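Local coordinates for Glyoxalase/Bleomycin resistance protein/dioxygenase domain (Frankia sp., PDB 2RK0) that is of unsettled function but belongs to the glyoxalase/bleomycin resistance/dioxygenase superfamily, whose members include metal-dependent enzymes and drug-binding resistance proteins, at residues 73-78 and 121-126; 99-104 and 111-116. All coordinates share one frame; numbering follows the deposited sequence.

Overall arrangement
Both interactions reach one mixed sheet, that of a beta-alpha-beta-beta-beta module, in which strand 121-127 lies between strands 72-80 and 109-115. Interaction 1 is the buried one, joining strand 72-80, outermost within this chain, to strand 121-127 in parallel; interaction 2 is at the surface, where the chain following helix 83-96 runs antiparallel to strand 109-115. The two meet directly, Leu122 N lying 2.9 Å from Phe114 O and Ala124 O 2.9 Å from Leu112 N. Their chemistry differs with place: an unbroken ladder with leucine and phenylalanine on its helix-covered face in interaction 1, an interrupted ladder completed by water in interaction 2. Antiparallel pairing with the second subunit carries the sheet on beyond residues 75-78.

Interaction 1 of 2, residues 73-78 and 121-126; sequences LDHLSF and ALEAML
Strands 75-78 and 121-126, from the first and last strands of a beta-alpha-beta-beta-beta module, pair in parallel, their axes 26° apart, and backbone hydrogen bonds from Leu76 N to Ala121 O (3.0 Å), Glu123 N to Leu76 O, Phe78 N to Glu123 O (2.8 Å) and Met125 N to Phe78 O fix the register. On one face, Leu122 CD2 packs against Leu76 CB at 3.8 Å and reaches obliquely to Phe78 CE2 at 4.2 Å. Helix 16-27 covers this pair through Tyr23 on Leu122 and Leu27 on Phe78. The opposite face carries Ser77 and Glu123, with His75 at its start. Glu123 passes its carboxylate across the His75 ring, the planes 38° apart; OE1 comes within 3.5 Å of His75 CE1, while OE2 sits over one face near the rim. The same OE1 is 3.6 Å from Ser77 OG. His75 chi1 of 68° raises the imidazole beside this carboxylate. His75, Glu123 and His8 of the second subunit cluster much as metal-binding side chains do in relatives. His75 ND1 is buried with no partner in the model, so backbone bonds give the directional hold, whereas carboxylate and imidazole meet by packing.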
loop_
_atom_site.group_PDB
_atom_site.type_symbol
_atom_site.label_atom_id
_atom_site.label_comp_id
_atom_site.label_asym_id
_atom_site.label_seq_id
_atom_site.Cartn_x
_atom_site.Cartn_y
_atom_site.Cartn_z
ATOM N N LEU A 73 5.386 -1.386 -4.608
ATOM C CA LEU A 73 5.286 -1.653 -3.175
ATOM C C LEU A 73 6.544 -2.278 -2.554
ATOM O O LEU A 73 7.072 -3.259 -3.069
ATOM C CB LEU A 73 4.095 -2.582 -2.902
ATOM C CG LEU A 73 3.785 -2.913 -1.435
ATOM C CD1 LEU A 73 3.332 -1.664 -0.696
ATOM C CD2 LEU A 73 2.696 -3.975 -1.364
ATOM N N ASP A 74 7.019 -1.689 -1.459
ATOM C CA ASP A 74 8.163 -2.217 -0.718
ATOM C C ASP A 74 7.485 -3.165 0.286
ATOM O O ASP A 74 7.810 -4.356 0.364
ATOM C CB ASP A 74 8.907 -1.078 -0.007
ATOM C CG ASP A 74 10.050 -1.573 0.874
ATOM O OD1 ASP A 74 10.050 -1.255 2.084
ATOM O OD2 ASP A 74 10.950 -2.273 0.358
ATOM N N HIS A 75 6.526 -2.630 1.038
ATOM C CA HIS A 75 5.728 -3.422 1.972
ATOM C C HIS A 75 4.535 -2.621 2.497
ATOM O O HIS A 75 4.561 -1.392 2.489
ATOM C CB HIS A 75 6.576 -3.957 3.138
ATOM C CG HIS A 75 7.074 -2.902 4.071
ATOM N ND1 HIS A 75 6.301 -2.376 5.083
ATOM C CD2 HIS A 75 8.281 -2.294 4.161
ATOM C CE1 HIS A 75 7.013 -1.491 5.761
ATOM N NE2 HIS A 75 8.216 -1.423 5.221
ATOM N N LEU A 76 3.489 -3.327 2.924
ATOM C CA LEU A 76 2.275 -2.701 3.445
ATOM C C LEU A 76 2.095 -3.057 4.925
ATOM O O LEU A 76 2.035 -4.227 5.283
ATOM C CB LEU A 76 1.064 -3.181 2.644
ATOM C CG LEU A 76 -0.313 -2.647 3.038
ATOM C CD1 LEU A 76 -0.326 -1.119 2.994
ATOM C CD2 LEU A 76 -1.349 -3.221 2.087
ATOM N N SER A 77 2.010 -2.042 5.776
ATOM C CA SER A 77 1.873 -2.268 7.207
ATOM C C SER A 77 0.510 -1.858 7.770
ATOM O O SER A 77 0.086 -0.710 7.637
ATOM C CB SER A 77 2.987 -1.530 7.948
ATOM O OG SER A 77 2.929 -1.805 9.334
ATOM N N PHE A 78 -0.158 -2.819 8.403
ATOM C CA PHE A 78 -1.478 -2.610 8.996
ATOM C C PHE A 78 -1.376 -2.286 10.488
ATOM O O PHE A 78 -0.476 -2.768 11.177
ATOM C CB PHE A 78 -2.333 -3.877 8.847
ATOM C CG PHE A 78 -2.448 -4.387 7.431
ATOM C CD1 PHE A 78 -3.149 -3.665 6.468
ATOM C CD2 PHE A 78 -1.874 -5.604 7.069
ATOM C CE1 PHE A 78 -3.279 -4.148 5.163
ATOM C CE2 PHE A 78 -1.998 -6.097 5.766
ATOM C CZ PHE A 78 -2.703 -5.366 4.814
ATOM N N ALA A 121 5.207 -8.480 0.681
ATOM C CA ALA A 121 5.572 -8.145 2.049
ATOM C C ALA A 121 4.533 -7.328 2.811
ATOM O O ALA A 121 4.210 -6.202 2.429
ATOM C CB ALA A 121 6.915 -7.418 2.066
ATOM N N LEU A 122 4.037 -7.910 3.902
ATOM C CA LEU A 122 3.040 -7.286 4.764
ATOM C C LEU A 122 3.528 -7.255 6.213
ATOM O O LEU A 122 4.433 -8.007 6.597
ATOM C CB LEU A 122 1.732 -8.078 4.709
ATOM C CG LEU A 122 1.130 -8.317 3.327
ATOM C CD1 LEU A 122 -0.085 -9.246 3.456
ATOM C CD2 LEU A 122 0.743 -6.976 2.705
ATOM N N GLU A 123 2.922 -6.377 7.008
ATOM C CA GLU A 123 3.262 -6.238 8.416
ATOM C C GLU A 123 2.024 -5.874 9.233
ATOM O O GLU A 123 1.072 -5.283 8.713
ATOM C CB GLU A 123 4.295 -5.124 8.641
ATOM C CG GLU A 123 5.621 -5.279 7.931
ATOM C CD GLU A 123 6.643 -4.252 8.414
ATOM O OE1 GLU A 123 6.238 -3.124 8.764
ATOM O OE2 GLU A 123 7.849 -4.569 8.429
ATOM N N ALA A 124 2.050 -6.248 10.507
ATOM C CA ALA A 124 0.986 -5.914 11.454
ATOM C C ALA A 124 1.758 -5.206 12.557
ATOM O O ALA A 124 2.754 -5.730 13.063
ATOM C CB ALA A 124 0.325 -7.150 11.990
HETATM N N MSE A 125 1.282 -4.027 12.933
HETATM C CA MSE A 125 1.957 -3.195 13.913
HETATM C C MSE A 125 1.125 -2.781 15.130
HETATM O O MSE A 125 -0.030 -2.389 14.990
HETATM C CB MSE A 125 2.437 -1.946 13.178
HETATM C CG MSE A 125 2.720 -0.743 14.043
HETATM SE SE MSE A 125 4.619 -0.641 14.442
HETATM C CE MSE A 125 4.689 -1.183 16.316
ATOM N N LEU A 126 1.736 -2.857 16.313
ATOM C CA LEU A 126 1.094 -2.471 17.572
ATOM C C LEU A 126 1.974 -1.419 18.245
ATOM O O LEU A 126 3.168 -1.647 18.460
ATOM C CB LEU A 126 0.947 -3.674 18.502
ATOM C CG LEU A 126 0.315 -3.402 19.876
ATOM C CD1 LEU A 126 -1.169 -3.056 19.704
ATOM C CD2 LEU A 126 0.480 -4.637 20.776
#

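Interaction 2 of 2, residues 99-104 and 111-116; sequences AFTPTQ and ILAFRD
Leu112 and Thr103 meet at about a right angle, the threonine hydroxyl lying against the leucine side chain, with OG1 3.8 Å from Leu112 CD1. With chi1 at 174° the isobutyl group swings opposite the backbone N, which carries CD1 back toward the 99-104 chain, ending 3.0 Å from Thr101 O, a tight approach for a methyl group. The Leu112 and Phe100 side chains cross obliquely, with Leu112 CD1 4.2 Å from Phe100 CD1. Farther along, Phe100 and Phe114 face each other through their CB atoms, 3.6 Å apart, while both rings lead away from the opposing segment and both side chains pack on Leu93 of helix 83-96. Leu112 packs on Leu89, and Thr103 OG1 is hydrogen-bonded to Glu90 of that helix.

Across the other side, Thr101 OG1 lies beside Ala113 CB, and Ala99 CB rests loosely against Arg115 CG; the Arg115 chain bends at chi2, and NH1 hydrogen-bonds to Asn119 O. Thr101 N donates to Ala113 O, and Arg115 N to Ala99 O. Gln104 and Ile111 form an antiparallel hydrogen-bonded pair, with Gln104 N 2.8 Å from Ile111 O. Between these ladders the register slips by one residue. A water there accepts from Ala113 N (2.8 Å), is hydrogen-bonded to Thr101 OG1 and lies within reach of Pro102 O and Ile111 O; a second water bridges Ala99 N and Arg115 O. Solvent therefore completes the polar pairing where direct backbone bonding lapses, while leucine and phenylalanine side chains pack this edge onto helix 83-96.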
loop_
_atom_site.group_PDB
_atom_site.type_symbol
_atom_site.label_atom_id
_atom_site.label_comp_id
_atom_site.label_asym_id
_atom_site.label_seq_id
_atom_site.Cartn_x
_atom_site.Cartn_y
_atom_site.Cartn_z
ATOM N N ALA A 99 4.578 -17.824 5.287
ATOM C CA ALA A 99 5.903 -17.331 5.649
ATOM C C ALA A 99 5.749 -16.154 6.614
ATOM O O ALA A 99 5.000 -15.213 6.346
ATOM C CB ALA A 99 6.666 -16.886 4.404
ATOM N N PHE A 100 6.448 -16.213 7.743
ATOM C CA PHE A 100 6.375 -15.143 8.726
ATOM C C PHE A 100 7.404 -15.337 9.827
ATOM O O PHE A 100 7.901 -16.442 10.046
ATOM C CB PHE A 100 4.970 -15.079 9.352
ATOM C CG PHE A 100 4.694 -16.177 10.350
ATOM C CD1 PHE A 100 4.900 -15.970 11.710
ATOM C CD2 PHE A 100 4.243 -17.424 9.924
ATOM C CE1 PHE A 100 4.658 -16.995 12.638
ATOM C CE2 PHE A 100 3.999 -18.458 10.839
ATOM C CZ PHE A 100 4.206 -18.244 12.196
ATOM N N THR A 101 7.726 -14.246 10.505
ATOM C CA THR A 101 8.668 -14.289 11.612
ATOM C C THR A 101 7.863 -13.991 12.868
ATOM O O THR A 101 6.837 -13.317 12.807
ATOM C CB THR A 101 9.791 -13.232 11.467
ATOM O OG1 THR A 101 9.247 -12.014 10.938
ATOM C CG2 THR A 101 10.886 -13.735 10.546
ATOM N N PRO A 102 8.310 -14.510 14.019
ATOM C CA PRO A 102 7.606 -14.277 15.282
ATOM C C PRO A 102 7.452 -12.777 15.527
ATOM O O PRO A 102 8.270 -11.976 15.073
ATOM C CB PRO A 102 8.523 -14.930 16.317
ATOM C CG PRO A 102 9.217 -16.018 15.531
ATOM C CD PRO A 102 9.522 -15.324 14.229
ATOM N N THR A 103 6.404 -12.394 16.243
ATOM C CA THR A 103 6.201 -10.988 16.539
ATOM C C THR A 103 7.451 -10.466 17.238
ATOM O O THR A 103 7.963 -11.085 18.163
ATOM C CB THR A 103 4.985 -10.795 17.438
ATOM O OG1 THR A 103 3.814 -11.189 16.711
ATOM C CG2 THR A 103 4.869 -9.328 17.893
ATOM N N GLN A 104 7.952 -9.329 16.787
ATOM C CA GLN A 104 9.155 -8.774 17.382
ATOM C C GLN A 104 8.884 -7.535 18.220
ATOM O O GLN A 104 8.152 -6.635 17.804
ATOM C CB GLN A 104 10.165 -8.456 16.284
ATOM C CG GLN A 104 11.408 -7.744 16.768
ATOM C CD GLN A 104 12.435 -7.595 15.671
ATOM O OE1 GLN A 104 12.081 -7.398 14.505
ATOM N NE2 GLN A 104 13.715 -7.679 16.035
ATOM N N ILE A 111 6.036 -5.702 15.949
ATOM C CA ILE A 111 5.762 -5.893 14.531
ATOM C C ILE A 111 5.771 -7.371 14.175
ATOM O O ILE A 111 6.618 -8.137 14.644
ATOM C CB ILE A 111 6.809 -5.174 13.649
ATOM C CG1 ILE A 111 6.763 -3.668 13.899
ATOM C CG2 ILE A 111 6.532 -5.450 12.171
ATOM C CD1 ILE A 111 7.835 -2.891 13.168
ATOM N N LEU A 112 4.812 -7.761 13.348
ATOM C CA LEU A 112 4.714 -9.130 12.869
ATOM C C LEU A 112 4.883 -9.010 11.360
ATOM O O LEU A 112 4.050 -8.405 10.687
ATOM C CB LEU A 112 3.344 -9.714 13.215
ATOM C CG LEU A 112 2.994 -11.098 12.665
ATOM C CD1 LEU A 112 4.081 -12.088 13.025
ATOM C CD2 LEU A 112 1.641 -11.536 13.226
ATOM N N ALA A 113 5.975 -9.550 10.829
ATOM C CA ALA A 113 6.220 -9.464 9.396
ATOM C C ALA A 113 5.841 -10.779 8.729
ATOM O O ALA A 113 6.252 -11.855 9.174
ATOM C CB ALA A 113 7.699 -9.131 9.138
ATOM N N PHE A 114 5.043 -10.697 7.667
ATOM C CA PHE A 114 4.609 -11.898 6.965
ATOM C C PHE A 114 4.416 -11.656 5.469
ATOM O O PHE A 114 4.459 -10.516 4.993
ATOM C CB PHE A 114 3.321 -12.436 7.611
ATOM C CG PHE A 114 2.174 -11.447 7.629
ATOM C CD1 PHE A 114 1.101 -11.591 6.748
ATOM C CD2 PHE A 114 2.157 -10.387 8.534
ATOM C CE1 PHE A 114 0.016 -10.699 6.768
ATOM C CE2 PHE A 114 1.083 -9.483 8.567
ATOM C CZ PHE A 114 0.011 -9.642 7.683
ATOM N N ARG A 115 4.209 -12.737 4.727
ATOM C CA ARG A 115 4.032 -12.644 3.283
ATOM C C ARG A 115 2.730 -13.301 2.864
ATOM O O ARG A 115 2.273 -14.238 3.509
ATOM C CB ARG A 115 5.178 -13.359 2.569
ATOM C CG ARG A 115 6.557 -12.929 3.003
ATOM C CD ARG A 115 6.927 -11.606 2.399
ATOM N NE ARG A 115 8.297 -11.238 2.734
ATOM C CZ ARG A 115 9.155 -10.708 1.869
ATOM N NH1 ARG A 115 8.775 -10.491 0.615
ATOM N NH2 ARG A 115 10.387 -10.389 2.256
ATOM N N ASP A 116 2.130 -12.822 1.783
ATOM C CA ASP A 116 0.902 -13.447 1.331
ATOM C C ASP A 116 1.264 -14.535 0.333
ATOM O O ASP A 116 2.447 -14.835 0.146
ATOM C CB ASP A 116 -0.058 -12.416 0.724
ATOM C CG ASP A 116 0.398 -11.881 -0.626
ATOM O OD1 ASP A 116 1.472 -12.274 -1.145
ATOM O OD2 ASP A 116 -0.352 -11.049 -1.168
HETATM O O HOH W 1 3.047 -16.797 2.842
HETATM O O HOH W 2 8.038 -10.218 12.634
#